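Local coordinates for protein D-alanyl-D-alanine carboxypeptidase (Vibrio cholerae, PDB 5TR7) that probably removes the C-terminal D-alanine from sugar-peptide precursors of the bacterial cell wall, as a serine-type carboxypeptidase of the peptidase S11 family, at residues G10-D15 / D152-G157; S88-G93 / C103-E108; F135-G140 / P144-T149; A169-Q174 / G199-H204; S126-K131 / L160-P165. All blocks are in the same frame, centred on the assembly; numbering follows the deposited sequence.

How the contacts relate
From the N terminus, strand 10-15 opens contact 1, the longest loop of the set, closed only when helix 150-163 arrives at 152-157. Nested inside it, contact 2 pairs helices 87-95 and 100-111. The end of helix 114-127 then opens contact 5; contact 3, a fold of the loop 135-149 upon itself, lies within both contact 1 and contact 5. Because contact 5 closes at 160-165, beyond 152-157, contacts 1 and 5 cross, sharing helix 150-163. Contact 4 follows in series, bringing the loop after helix 165-168 to edge strand 196-205. Contacts 1 and 4 reach the same five-stranded sheet; contact 2 is tied to contact 4 by the R92-E173 salt bridge.

Contact 1: residues G10-D15 / D152-G157; sequences GYVLMD and DLALLG
V12 and M14 reach from strand 10-15 onto A154 and L155 of helix 150-163 through hydrocarbon and thioether groups, with no hydrogen bond between the segments. The methyl of A154 is the common target: its CB lies 3.8 Å from V12 CG1 and 4.2 Å from M14 CE. In V12 the touching branch, CG1, sits between the backbone N and the carbonyl carbon (chi1 60°), which turns it to the helix while CG2 stands anti to the backbone N. M14 approaches from further along the strand by its long chain, which runs extended through chi1 and chi2; the bend at chi3 (-78°) then swings CE in between A154 CB and L155 CD2. The CB bond of L155 points away from the strand, but its CD2 comes back to 4.2 Å from M14 CE. Small A154 thus takes the point of the helix facing the strand, and the two segment axes approach to 9.0 Å at 39°. V12 and M14, two residues apart, share one side of the strand; L13 faces the other, against L243 and Y246 of helix 233-251. The sheet is therefore sandwiched between helices, as in the penicillin-binding and beta-lactamase fold. On the same face as V12, V226 of the adjoining strand 221-230 touches both V12 and A154, while P150, Y151 and Q158 extend the helix's contact with strand 10-15.

Contact 2: residues S88-G93 / C103-E108; sequences SDLNRG and CVAMAE
S88 O takes two donors from R92, on a helix whose L90 and N91 meet M106: the backbone N of R92 bonds to S88 O at 3.2 Å, and NH1 adds a weak bond to the same oxygen. The guanidinium's NE pairs with E173, in the loop before strand 175-178. Toward helix 100-111 the contact is apolar and buried. L90 CB rests 3.7 Å from M106 CG, and L90 CD1 comes 3.7 Å from M106 SD and 3.9 Å from A105 CB, so one leucine branch touches both the sulfur and the small methyl beside it. M106 is curled, with chi2 -60° and chi3 -61°, which brings its sulfur across L90 at a slant and carries CE across N91, where it lies 4.2 Å from OD1. The two segments cross at 135° between their N-to-C directions, axes 9.4 Å apart; the short turn joining the helices carries S98, predicted to be an active-site residue and the serine of the SxN motif of penicillin-binding enzymes. N91 ND2 has a weak hydrogen bond to E167 OE1. I45 of helix 37-50, the helix that carries K38, touches both N91 and M106, and M106 also touches V87 and I94 of helix 87-95. Further along helix 100-111, E108 holds S63 with OE1 and N65 with OE2.

Contact 3: residues F135-G140 / P144-T149; sequences FTNSHG and PNLYST
L146 points its two methyls in different directions into the bend formed by F135, T136, N137 and G140. Chi1 (172°) carries CG toward 135-140, and chi2 (45°) splits the methyls, CD1 going to F135 and CD2 toward the turn. CD1 lies 3.5 Å from F135 CD1, approaching the ring at a slant, and the two side chains cross obliquely. CD2 lies 3.6 Å from G140 O and 3.7 Å from N137 ND2, and the N137 and L146 side chains cross at about a right angle. T136 touches both L146 and N145: its OG1 is 3.5 Å from L146 CB, and its CG2 lies 3.5 Å from N145 O. N137 shapes the turn that receives the methyl. Its OD1 accepts from H139 N at 2.9 Å, an Asx turn, and, almost straight (171°), from G140 N at 2.7 Å, which extends it to an Asx motif; OD1 also sits above one face of the H139 ring, near its rim. ND2 of N137 is held in turn by L141 O. The loop backs onto the helix of the SxxK motif: H139 O bonds K38 NZ and S138 O bonds T41, while T37 of helix 37-50 touches both F135 and L146, and helices 100-111 and 114-127 border H139 and S138.

Contact 4: residues A169-Q174 / G199-H204; sequences AIYSEQ and GIKTGH
Y171 lies against I200 and K201 on edge strand 196-205, whose K201-T202-G203 forms the KTG motif of penicillin-binding enzymes. I200 and K201 both face V213 of the adjacent strand, a classic beta bulge, and the peptide bond before I200 is cis. I200 CG2, standing anti to its own backbone N, sits over one face of the Y171 ring, 4.0 Å from the centroid and 25° off the ring normal, a CH-pi contact. Y171 CD2 also comes within 3.1 Å of I200 O. K201 instead meets the ring's edge, with CD 4.2 Å from Y171 CE2. Y171 CB lies 4.3 Å from G199 CA, where a backbone without a side chain passes the tyrosine. Polar ends are settled mostly outside the pair. Y171 OH hydrogen-bonds S42 OG of helix 37-50, and K201 NZ bonds both T202 O, at 3.2 Å, and S98 OG, near the serine predicted to form the acyl-ester, S35. K201, a predicted substrate-binding residue, is thus held at the active site. One water completes the contact by donating to Y171 O and to I200 O, each 2.7 Å from it.

Contact 5: residues S126-K131 / L160-P165; sequences SSLGMK and LIRDVP
L128, just after S127 of helix 114-127, comes up to R162 and D163 in the last turn of helix 150-163; the nearest CA pair, L128 and D163, is 10.5 Å apart, so side chains alone span the gap. The reach is made by one methyl: L128 CD2 lies 3.8 Å from D163 OD2 and 4.0 Å from R162 NH1, at the edge of the guanidinium. L128 and its two partners run past each other in opposite directions. Nothing polar passes between the segments; the methyl rests against an ion pair built within 160-165. R162 leaves its helix with CG anti to the backbone N (chi1 -174°), then bends at chi2 and chi3, which folds the guanidinium back onto its neighbour. R162 NH1 bonds D163 OD2 at 2.8 Å on the syn side, 28° out of the carboxylate plane, and adds a weak bond to OD1. OD2 has a second partner in Y43 of helix 37-50, through its hydroxyl; the Y43 side chain also touches L128, and K50 of that helix bonds D163 O. L156 and A159 of helix 150-163 also touch L128. At the backbone, the positive phi of G129 (85°) and two bonds back into the last turn make the Schellman motif that ends helix 114-127, set in a surface contact away from the annotated sites.

Contact 1: residues G10-D15 / D152-G157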
# COMPACT_ATOMS: atom_id res chain seq x y z
N GLY A 10 4.32 8.63 -13.95
CA GLY A 10 3.05 9.23 -13.56
C GLY A 10 3.06 9.66 -12.10
O GLY A 10 3.72 9.04 -11.29
N TYR A 11 2.36 10.72 -11.76
CA TYR A 11 2.26 11.10 -10.36
C TYR A 11 1.06 11.92 -10.09
O TYR A 11 0.42 12.44 -11.02
CB TYR A 11 3.50 11.87 -9.90
CG TYR A 11 3.73 13.21 -10.60
CD1 TYR A 11 3.12 14.38 -10.15
CD2 TYR A 11 4.59 13.32 -11.69
CE1 TYR A 11 3.36 15.61 -10.76
CE2 TYR A 11 4.83 14.54 -12.30
CZ TYR A 11 4.22 15.67 -11.82
OH TYR A 11 4.46 16.89 -12.40
N VAL A 12 0.73 11.98 -8.80
CA VAL A 12 -0.33 12.83 -8.33
C VAL A 12 0.00 13.33 -6.96
O VAL A 12 0.61 12.61 -6.17
CB VAL A 12 -1.73 12.20 -8.40
CG1 VAL A 12 -1.81 10.96 -7.58
CG2 VAL A 12 -2.76 13.20 -7.88
N LEU A 13 -0.34 14.57 -6.68
CA LEU A 13 -0.12 15.13 -5.38
C LEU A 13 -1.47 15.62 -4.97
O LEU A 13 -2.07 16.38 -5.67
CB LEU A 13 0.85 16.28 -5.46
CG LEU A 13 1.00 17.11 -4.20
CD1 LEU A 13 1.26 16.23 -3.01
CD2 LEU A 13 2.11 18.12 -4.36
N MET A 14 -1.95 15.20 -3.83
CA MET A 14 -3.28 15.55 -3.37
C MET A 14 -3.30 16.08 -1.98
O MET A 14 -2.61 15.58 -1.10
CB MET A 14 -4.14 14.28 -3.44
CG MET A 14 -5.53 14.39 -2.85
SD MET A 14 -6.41 12.82 -2.89
CE MET A 14 -6.91 12.79 -4.60
N ASP A 15 -4.09 17.12 -1.80
CA ASP A 15 -4.34 17.66 -0.46
C ASP A 15 -5.28 16.65 0.24
O ASP A 15 -6.36 16.38 -0.24
CB ASP A 15 -5.02 19.04 -0.57
CG ASP A 15 -5.68 19.47 0.72
OD1 ASP A 15 -5.17 19.21 1.83
OD2 ASP A 15 -6.77 20.06 0.62
N ASP A 152 -6.34 7.00 -8.48
CA ASP A 152 -7.05 6.02 -7.66
C ASP A 152 -6.22 5.55 -6.46
O ASP A 152 -6.76 5.33 -5.39
CB ASP A 152 -7.51 4.83 -8.46
CG ASP A 152 -8.64 5.17 -9.47
OD1 ASP A 152 -9.01 6.36 -9.66
OD2 ASP A 152 -9.15 4.21 -10.05
N LEU A 153 -4.92 5.36 -6.69
CA LEU A 153 -4.03 4.98 -5.61
C LEU A 153 -3.95 6.10 -4.55
O LEU A 153 -3.92 5.82 -3.35
CB LEU A 153 -2.64 4.56 -6.17
CG LEU A 153 -2.65 3.27 -7.03
CD1 LEU A 153 -1.43 3.13 -7.89
CD2 LEU A 153 -2.77 2.07 -6.12
N ALA A 154 -4.05 7.37 -4.97
CA ALA A 154 -4.07 8.45 -4.02
C ALA A 154 -5.33 8.40 -3.17
O ALA A 154 -5.28 8.63 -1.94
CB ALA A 154 -4.05 9.76 -4.76
N LEU A 155 -6.47 8.15 -3.82
CA LEU A 155 -7.73 8.03 -3.09
C LEU A 155 -7.59 6.91 -2.09
O LEU A 155 -8.01 7.03 -0.99
CB LEU A 155 -8.92 7.71 -4.04
CG LEU A 155 -9.45 8.79 -4.97
CD1 LEU A 155 -10.49 8.25 -6.00
CD2 LEU A 155 -10.03 9.94 -4.18
N LEU A 156 -6.91 5.83 -2.47
CA LEU A 156 -6.78 4.70 -1.58
C LEU A 156 -5.93 5.02 -0.37
O LEU A 156 -6.25 4.63 0.75
CB LEU A 156 -6.26 3.47 -2.32
CG LEU A 156 -6.08 2.18 -1.55
CD1 LEU A 156 -7.39 1.72 -0.98
CD2 LEU A 156 -5.52 1.09 -2.40
N GLY A 157 -4.83 5.68 -0.62
CA GLY A 157 -3.93 6.09 0.49
C GLY A 157 -4.71 7.01 1.44
O GLY A 157 -4.63 6.87 2.66

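Contact 2: residues S88-G93 / C103-E108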
# COMPACT_ATOMS: atom_id res chain seq x y z
N SER A 88 -2.59 -9.86 13.88
CA SER A 88 -1.70 -8.69 13.93
C SER A 88 -0.36 -8.91 13.28
O SER A 88 0.14 -8.04 12.62
CB SER A 88 -1.50 -8.16 15.35
OG SER A 88 -0.86 -9.11 16.12
N ASP A 89 0.17 -10.11 13.36
CA ASP A 89 1.44 -10.46 12.82
C ASP A 89 1.34 -10.58 11.30
O ASP A 89 2.21 -10.07 10.58
CB ASP A 89 1.95 -11.73 13.46
CG ASP A 89 2.34 -11.55 14.89
OD1 ASP A 89 3.08 -10.56 15.15
OD2 ASP A 89 2.01 -12.45 15.73
N LEU A 90 0.31 -11.23 10.80
CA LEU A 90 0.14 -11.29 9.35
C LEU A 90 0.00 -9.88 8.73
O LEU A 90 0.51 -9.59 7.63
CB LEU A 90 -1.08 -12.15 8.98
CG LEU A 90 -0.89 -13.67 9.12
CD1 LEU A 90 -2.23 -14.38 8.83
CD2 LEU A 90 0.20 -14.25 8.22
N ASN A 91 -0.77 -9.03 9.43
CA ASN A 91 -0.95 -7.64 9.01
C ASN A 91 0.33 -6.89 8.82
O ASN A 91 0.51 -6.22 7.83
CB ASN A 91 -1.75 -6.95 10.07
CG ASN A 91 -3.07 -6.68 9.63
OD1 ASN A 91 -4.02 -7.42 9.90
ND2 ASN A 91 -3.16 -5.64 8.84
N ARG A 92 1.19 -6.97 9.82
CA ARG A 92 2.53 -6.38 9.71
C ARG A 92 3.34 -7.03 8.63
O ARG A 92 4.10 -6.37 7.96
CB ARG A 92 3.25 -6.42 11.04
CG ARG A 92 2.58 -5.53 12.01
CD ARG A 92 3.18 -5.53 13.39
NE ARG A 92 2.66 -4.37 14.07
CZ ARG A 92 1.39 -4.24 14.50
NH1 ARG A 92 0.51 -5.23 14.38
NH2 ARG A 92 1.02 -3.12 15.08
N GLY A 93 3.18 -8.32 8.43
CA GLY A 93 3.91 -8.93 7.30
C GLY A 93 3.50 -8.34 5.97
O GLY A 93 4.31 -8.11 5.03
N CYS A 103 -0.51 -12.02 2.57
CA CYS A 103 -1.69 -11.47 1.88
C CYS A 103 -2.70 -12.55 1.63
O CYS A 103 -3.88 -12.40 1.97
CB CYS A 103 -1.35 -10.82 0.54
SG CYS A 103 -0.49 -9.26 0.68
N VAL A 104 -2.23 -13.66 1.11
CA VAL A 104 -3.14 -14.76 0.81
C VAL A 104 -3.73 -15.36 2.07
O VAL A 104 -4.92 -15.71 2.06
CB VAL A 104 -2.48 -15.84 -0.02
CG1 VAL A 104 -3.45 -17.00 -0.25
CG2 VAL A 104 -2.03 -15.27 -1.34
N ALA A 105 -2.94 -15.46 3.14
CA ALA A 105 -3.47 -16.01 4.39
C ALA A 105 -4.56 -15.15 4.97
O ALA A 105 -5.59 -15.69 5.46
CB ALA A 105 -2.39 -16.24 5.41
N MET A 106 -4.37 -13.83 4.96
CA MET A 106 -5.45 -12.93 5.48
C MET A 106 -6.67 -12.94 4.57
O MET A 106 -7.81 -12.94 5.03
CB MET A 106 -4.97 -11.49 5.69
CG MET A 106 -4.05 -11.34 6.91
SD MET A 106 -4.88 -11.84 8.46
CE MET A 106 -6.26 -10.68 8.53
N ALA A 107 -6.43 -13.01 3.27
CA ALA A 107 -7.51 -13.06 2.31
C ALA A 107 -8.43 -14.23 2.64
O ALA A 107 -9.67 -14.08 2.75
CB ALA A 107 -6.93 -13.18 0.91
N GLU A 108 -7.81 -15.38 2.89
CA GLU A 108 -8.55 -16.58 3.22
C GLU A 108 -9.22 -16.49 4.58
O GLU A 108 -10.36 -16.92 4.73
CB GLU A 108 -7.68 -17.83 3.13
CG GLU A 108 -7.20 -18.16 1.73
CD GLU A 108 -6.35 -19.43 1.66
OE1 GLU A 108 -5.83 -19.95 2.71
OE2 GLU A 108 -6.25 -19.97 0.54

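Contact 3: residues F135-G140 / P144-T149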
# COMPACT_ATOMS: atom_id res chain seq x y z
N PHE A 135 -8.97 -5.23 -9.28
CA PHE A 135 -8.08 -6.20 -8.70
C PHE A 135 -8.44 -7.64 -9.02
O PHE A 135 -9.64 -7.98 -9.14
CB PHE A 135 -8.03 -5.96 -7.19
CG PHE A 135 -7.66 -4.53 -6.84
CD1 PHE A 135 -6.36 -4.11 -6.87
CD2 PHE A 135 -8.64 -3.61 -6.52
CE1 PHE A 135 -6.02 -2.79 -6.55
CE2 PHE A 135 -8.33 -2.33 -6.17
CZ PHE A 135 -7.01 -1.89 -6.18
N THR A 136 -7.41 -8.49 -9.18
CA THR A 136 -7.58 -9.92 -9.43
C THR A 136 -7.00 -10.81 -8.32
O THR A 136 -7.20 -12.00 -8.32
CB THR A 136 -6.96 -10.34 -10.76
OG1 THR A 136 -5.56 -9.98 -10.75
CG2 THR A 136 -7.72 -9.64 -11.91
N ASN A 137 -6.26 -10.25 -7.39
CA ASN A 137 -5.72 -11.04 -6.33
C ASN A 137 -5.41 -10.10 -5.14
O ASN A 137 -5.46 -8.89 -5.30
CB ASN A 137 -4.48 -11.77 -6.85
CG ASN A 137 -3.39 -10.82 -7.20
OD1 ASN A 137 -3.03 -9.93 -6.43
ND2 ASN A 137 -2.83 -11.02 -8.36
N SER A 138 -5.05 -10.67 -3.99
CA SER A 138 -4.76 -9.90 -2.79
C SER A 138 -3.33 -9.37 -2.65
O SER A 138 -3.03 -8.65 -1.67
CB SER A 138 -5.04 -10.79 -1.61
OG SER A 138 -4.18 -11.94 -1.64
N HIS A 139 -2.43 -9.65 -3.60
CA HIS A 139 -1.02 -9.22 -3.41
C HIS A 139 -0.40 -8.34 -4.48
O HIS A 139 0.58 -7.65 -4.17
CB HIS A 139 -0.14 -10.44 -3.18
CG HIS A 139 -0.45 -11.56 -4.11
ND1 HIS A 139 -0.10 -11.52 -5.43
CD2 HIS A 139 -1.12 -12.72 -3.93
CE1 HIS A 139 -0.51 -12.62 -6.03
NE2 HIS A 139 -1.13 -13.37 -5.14
N GLY A 140 -0.94 -8.35 -5.70
CA GLY A 140 -0.41 -7.54 -6.77
C GLY A 140 0.39 -8.21 -7.90
O GLY A 140 0.75 -7.57 -8.86
N PRO A 144 -3.39 -9.29 -16.62
CA PRO A 144 -3.94 -8.30 -17.53
C PRO A 144 -5.06 -7.46 -16.90
O PRO A 144 -5.13 -6.26 -17.17
CB PRO A 144 -4.52 -9.15 -18.68
CG PRO A 144 -3.74 -10.41 -18.65
CD PRO A 144 -3.18 -10.60 -17.27
N ASN A 145 -5.92 -8.09 -16.09
CA ASN A 145 -7.04 -7.41 -15.44
C ASN A 145 -6.79 -6.81 -14.06
O ASN A 145 -7.76 -6.47 -13.35
CB ASN A 145 -8.27 -8.33 -15.40
CG ASN A 145 -9.13 -8.14 -16.62
OD1 ASN A 145 -9.38 -7.00 -17.04
ND2 ASN A 145 -9.63 -9.22 -17.18
N LEU A 146 -5.53 -6.70 -13.68
CA LEU A 146 -5.17 -6.07 -12.39
C LEU A 146 -4.57 -4.73 -12.77
O LEU A 146 -3.53 -4.68 -13.39
CB LEU A 146 -4.18 -6.92 -11.61
CG LEU A 146 -3.53 -6.37 -10.33
CD1 LEU A 146 -4.49 -5.68 -9.40
CD2 LEU A 146 -2.81 -7.49 -9.59
N TYR A 147 -5.28 -3.65 -12.46
CA TYR A 147 -4.79 -2.32 -12.82
C TYR A 147 -5.36 -1.23 -11.95
O TYR A 147 -6.40 -1.41 -11.32
CB TYR A 147 -5.12 -2.01 -14.31
CG TYR A 147 -6.59 -2.10 -14.64
CD1 TYR A 147 -7.49 -1.09 -14.25
CD2 TYR A 147 -7.08 -3.18 -15.33
CE1 TYR A 147 -8.84 -1.18 -14.52
CE2 TYR A 147 -8.43 -3.28 -15.65
CZ TYR A 147 -9.28 -2.31 -15.26
OH TYR A 147 -10.58 -2.50 -15.61
N SER A 148 -4.69 -0.10 -11.93
CA SER A 148 -5.16 1.05 -11.19
C SER A 148 -4.58 2.26 -11.86
O SER A 148 -4.14 2.17 -13.02
CB SER A 148 -4.80 1.00 -9.72
OG SER A 148 -5.46 2.05 -9.02
N THR A 149 -4.65 3.40 -11.18
CA THR A 149 -4.10 4.67 -11.68
C THR A 149 -3.54 5.44 -10.48
O THR A 149 -3.95 5.20 -9.32
CB THR A 149 -5.18 5.59 -12.32
OG1 THR A 149 -6.11 6.01 -11.32
CG2 THR A 149 -5.94 4.91 -13.46

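Contact 4: residues A169-Q174 / G199-H204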
# COMPACT_ATOMS: atom_id res chain seq x y z
N ALA A 169 -1.73 3.42 11.11
CA ALA A 169 -0.61 3.64 12.04
C ALA A 169 0.49 2.65 11.80
O ALA A 169 1.69 2.96 11.93
CB ALA A 169 -1.05 3.56 13.48
N ILE A 170 0.10 1.49 11.32
CA ILE A 170 1.09 0.45 11.13
C ILE A 170 2.12 0.78 10.01
O ILE A 170 3.21 0.27 10.04
CB ILE A 170 0.40 -0.90 10.93
CG1 ILE A 170 -0.48 -1.25 12.14
CG2 ILE A 170 1.42 -2.02 10.74
CD1 ILE A 170 -1.34 -2.51 11.90
N TYR A 171 1.79 1.69 9.10
CA TYR A 171 2.63 2.01 7.98
C TYR A 171 3.89 2.79 8.38
O TYR A 171 4.84 2.93 7.57
CB TYR A 171 1.81 2.72 6.92
CG TYR A 171 0.85 1.81 6.14
CD1 TYR A 171 -0.43 1.51 6.58
CD2 TYR A 171 1.23 1.26 4.97
CE1 TYR A 171 -1.28 0.68 5.82
CE2 TYR A 171 0.43 0.45 4.20
CZ TYR A 171 -0.83 0.18 4.61
OH TYR A 171 -1.53 -0.62 3.81
N SER A 172 3.92 3.31 9.61
CA SER A 172 5.09 4.04 10.03
C SER A 172 6.01 3.20 10.86
O SER A 172 7.05 3.70 11.30
CB SER A 172 4.75 5.33 10.73
OG SER A 172 3.89 5.05 11.75
N GLU A 173 5.69 1.92 11.04
CA GLU A 173 6.58 0.98 11.74
C GLU A 173 7.70 0.67 10.75
O GLU A 173 7.45 0.38 9.58
CB GLU A 173 5.83 -0.23 12.29
CG GLU A 173 4.78 0.17 13.35
CD GLU A 173 3.98 -1.03 13.92
OE1 GLU A 173 4.37 -2.22 13.83
OE2 GLU A 173 2.89 -0.75 14.50
N GLN A 174 8.92 0.76 11.21
CA GLN A 174 10.12 0.63 10.37
C GLN A 174 10.61 -0.75 10.12
O GLN A 174 11.44 -0.98 9.17
CB GLN A 174 11.26 1.44 11.04
CG GLN A 174 10.95 2.93 10.98
CD GLN A 174 12.08 3.84 11.49
OE1 GLN A 174 13.03 3.42 12.12
NE2 GLN A 174 11.97 5.07 11.19
N GLY A 199 3.77 7.33 6.02
CA GLY A 199 3.28 6.30 5.14
C GLY A 199 3.75 6.59 3.71
O GLY A 199 4.42 7.58 3.46
N ILE A 200 3.34 5.79 2.74
CA ILE A 200 2.44 4.68 2.95
C ILE A 200 3.03 3.36 2.46
O ILE A 200 3.42 2.52 3.24
CB ILE A 200 1.09 4.92 2.26
CG1 ILE A 200 0.57 6.32 2.56
CG2 ILE A 200 0.08 3.84 2.61
CD1 ILE A 200 -0.90 6.55 2.16
N LYS A 201 3.12 3.18 1.16
CA LYS A 201 3.54 1.90 0.66
C LYS A 201 4.37 2.03 -0.58
O LYS A 201 4.12 2.79 -1.48
CB LYS A 201 2.29 1.08 0.33
CG LYS A 201 2.51 -0.37 -0.08
CD LYS A 201 2.87 -1.18 1.14
CE LYS A 201 3.21 -2.62 0.79
NZ LYS A 201 4.55 -2.84 0.16
N THR A 202 5.25 1.11 -0.68
CA THR A 202 6.21 1.04 -1.72
C THR A 202 5.91 -0.12 -2.70
O THR A 202 5.22 -1.03 -2.40
CB THR A 202 7.51 0.79 -0.95
OG1 THR A 202 8.60 1.13 -1.75
CG2 THR A 202 7.58 -0.63 -0.45
N GLY A 203 6.42 -0.04 -3.91
CA GLY A 203 6.26 -1.16 -4.86
C GLY A 203 7.04 -0.99 -6.11
O GLY A 203 7.58 0.10 -6.36
N HIS A 204 7.02 -2.02 -6.97
CA HIS A 204 7.72 -1.95 -8.27
C HIS A 204 6.83 -2.54 -9.36
O HIS A 204 6.16 -3.54 -9.15
CB HIS A 204 9.02 -2.74 -8.18
CG HIS A 204 9.88 -2.62 -9.40
ND1 HIS A 204 9.68 -3.35 -10.54
CD2 HIS A 204 10.94 -1.81 -9.65
CE1 HIS A 204 10.58 -3.00 -11.45
NE2 HIS A 204 11.38 -2.10 -10.91
O HOH W 1 5.33 3.47 4.94

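Contact 5: residues S126-K131 / L160-P165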
# COMPACT_ATOMS: atom_id res chain seq x y z
N SER A 126 -14.80 0.37 -5.53
CA SER A 126 -15.89 1.10 -6.14
C SER A 126 -16.51 2.15 -5.18
O SER A 126 -16.72 3.29 -5.55
CB SER A 126 -16.95 0.12 -6.57
OG SER A 126 -17.90 0.82 -7.21
N SER A 127 -16.75 1.78 -3.94
CA SER A 127 -17.36 2.70 -3.01
C SER A 127 -16.39 3.84 -2.64
O SER A 127 -16.80 4.84 -2.08
CB SER A 127 -17.86 1.92 -1.80
OG SER A 127 -16.79 1.58 -1.00
N LEU A 128 -15.10 3.65 -2.89
CA LEU A 128 -14.15 4.72 -2.64
C LEU A 128 -13.99 5.63 -3.87
O LEU A 128 -13.28 6.59 -3.75
CB LEU A 128 -12.80 4.17 -2.26
CG LEU A 128 -12.68 3.42 -0.93
CD1 LEU A 128 -11.32 2.78 -0.72
CD2 LEU A 128 -13.07 4.26 0.28
N GLY A 129 -14.62 5.35 -5.03
CA GLY A 129 -14.42 6.24 -6.20
C GLY A 129 -13.18 5.93 -7.06
O GLY A 129 -12.74 6.71 -7.87
N MET A 130 -12.67 4.72 -6.91
CA MET A 130 -11.55 4.24 -7.72
C MET A 130 -12.17 3.63 -9.00
O MET A 130 -12.07 2.44 -9.25
CB MET A 130 -10.74 3.21 -6.92
CG MET A 130 -10.23 3.78 -5.59
SD MET A 130 -9.47 2.53 -4.59
CE MET A 130 -8.06 1.96 -5.55
N LYS A 131 -12.71 4.47 -9.85
CA LYS A 131 -13.39 4.04 -11.07
C LYS A 131 -12.49 3.47 -12.16
O LYS A 131 -12.98 2.88 -13.09
CB LYS A 131 -14.20 5.21 -11.59
CG LYS A 131 -15.03 5.88 -10.50
CD LYS A 131 -16.06 6.81 -11.08
CE LYS A 131 -15.39 7.96 -11.83
NZ LYS A 131 -16.39 8.92 -12.39
N LEU A 160 -7.18 5.11 3.54
CA LEU A 160 -6.54 4.37 4.61
C LEU A 160 -6.39 5.24 5.85
O LEU A 160 -6.68 4.83 6.97
CB LEU A 160 -5.15 3.85 4.22
CG LEU A 160 -4.99 2.57 3.44
CD1 LEU A 160 -3.56 2.47 2.87
CD2 LEU A 160 -5.41 1.36 4.26
N ILE A 161 -5.86 6.43 5.65
CA ILE A 161 -5.67 7.38 6.77
C ILE A 161 -6.99 7.82 7.30
O ILE A 161 -7.21 7.93 8.48
CB ILE A 161 -4.96 8.59 6.21
CG1 ILE A 161 -3.58 8.19 5.70
CG2 ILE A 161 -4.95 9.72 7.22
CD1 ILE A 161 -2.90 9.28 4.87
N ARG A 162 -7.94 8.05 6.42
CA ARG A 162 -9.24 8.56 6.86
C ARG A 162 -10.17 7.60 7.52
O ARG A 162 -10.87 7.99 8.46
CB ARG A 162 -10.01 9.08 5.61
CG ARG A 162 -11.32 9.77 5.86
CD ARG A 162 -12.32 9.21 4.86
NE ARG A 162 -12.07 9.56 3.50
CZ ARG A 162 -12.41 8.85 2.42
NH1 ARG A 162 -12.90 7.62 2.39
NH2 ARG A 162 -12.13 9.37 1.26
N ASP A 163 -10.26 6.39 6.97
CA ASP A 163 -11.33 5.43 7.42
C ASP A 163 -10.82 4.34 8.32
O ASP A 163 -11.57 3.86 9.14
CB ASP A 163 -11.96 4.73 6.20
CG ASP A 163 -12.51 5.68 5.16
OD1 ASP A 163 -12.95 6.75 5.55
OD2 ASP A 163 -12.69 5.28 3.97
N VAL A 164 -9.54 3.94 8.17
CA VAL A 164 -8.94 2.87 9.02
C VAL A 164 -7.62 3.32 9.74
O VAL A 164 -6.53 2.77 9.50
CB VAL A 164 -8.78 1.58 8.24
CG1 VAL A 164 -10.21 1.01 7.88
CG2 VAL A 164 -7.96 1.79 6.99
N PRO A 165 -7.74 4.32 10.61
CA PRO A 165 -6.50 4.90 11.28
C PRO A 165 -5.62 3.88 12.01
O PRO A 165 -4.42 3.94 11.93
CB PRO A 165 -7.04 6.02 12.18
CG PRO A 165 -8.61 5.80 12.25
CD PRO A 165 -9.02 4.94 11.05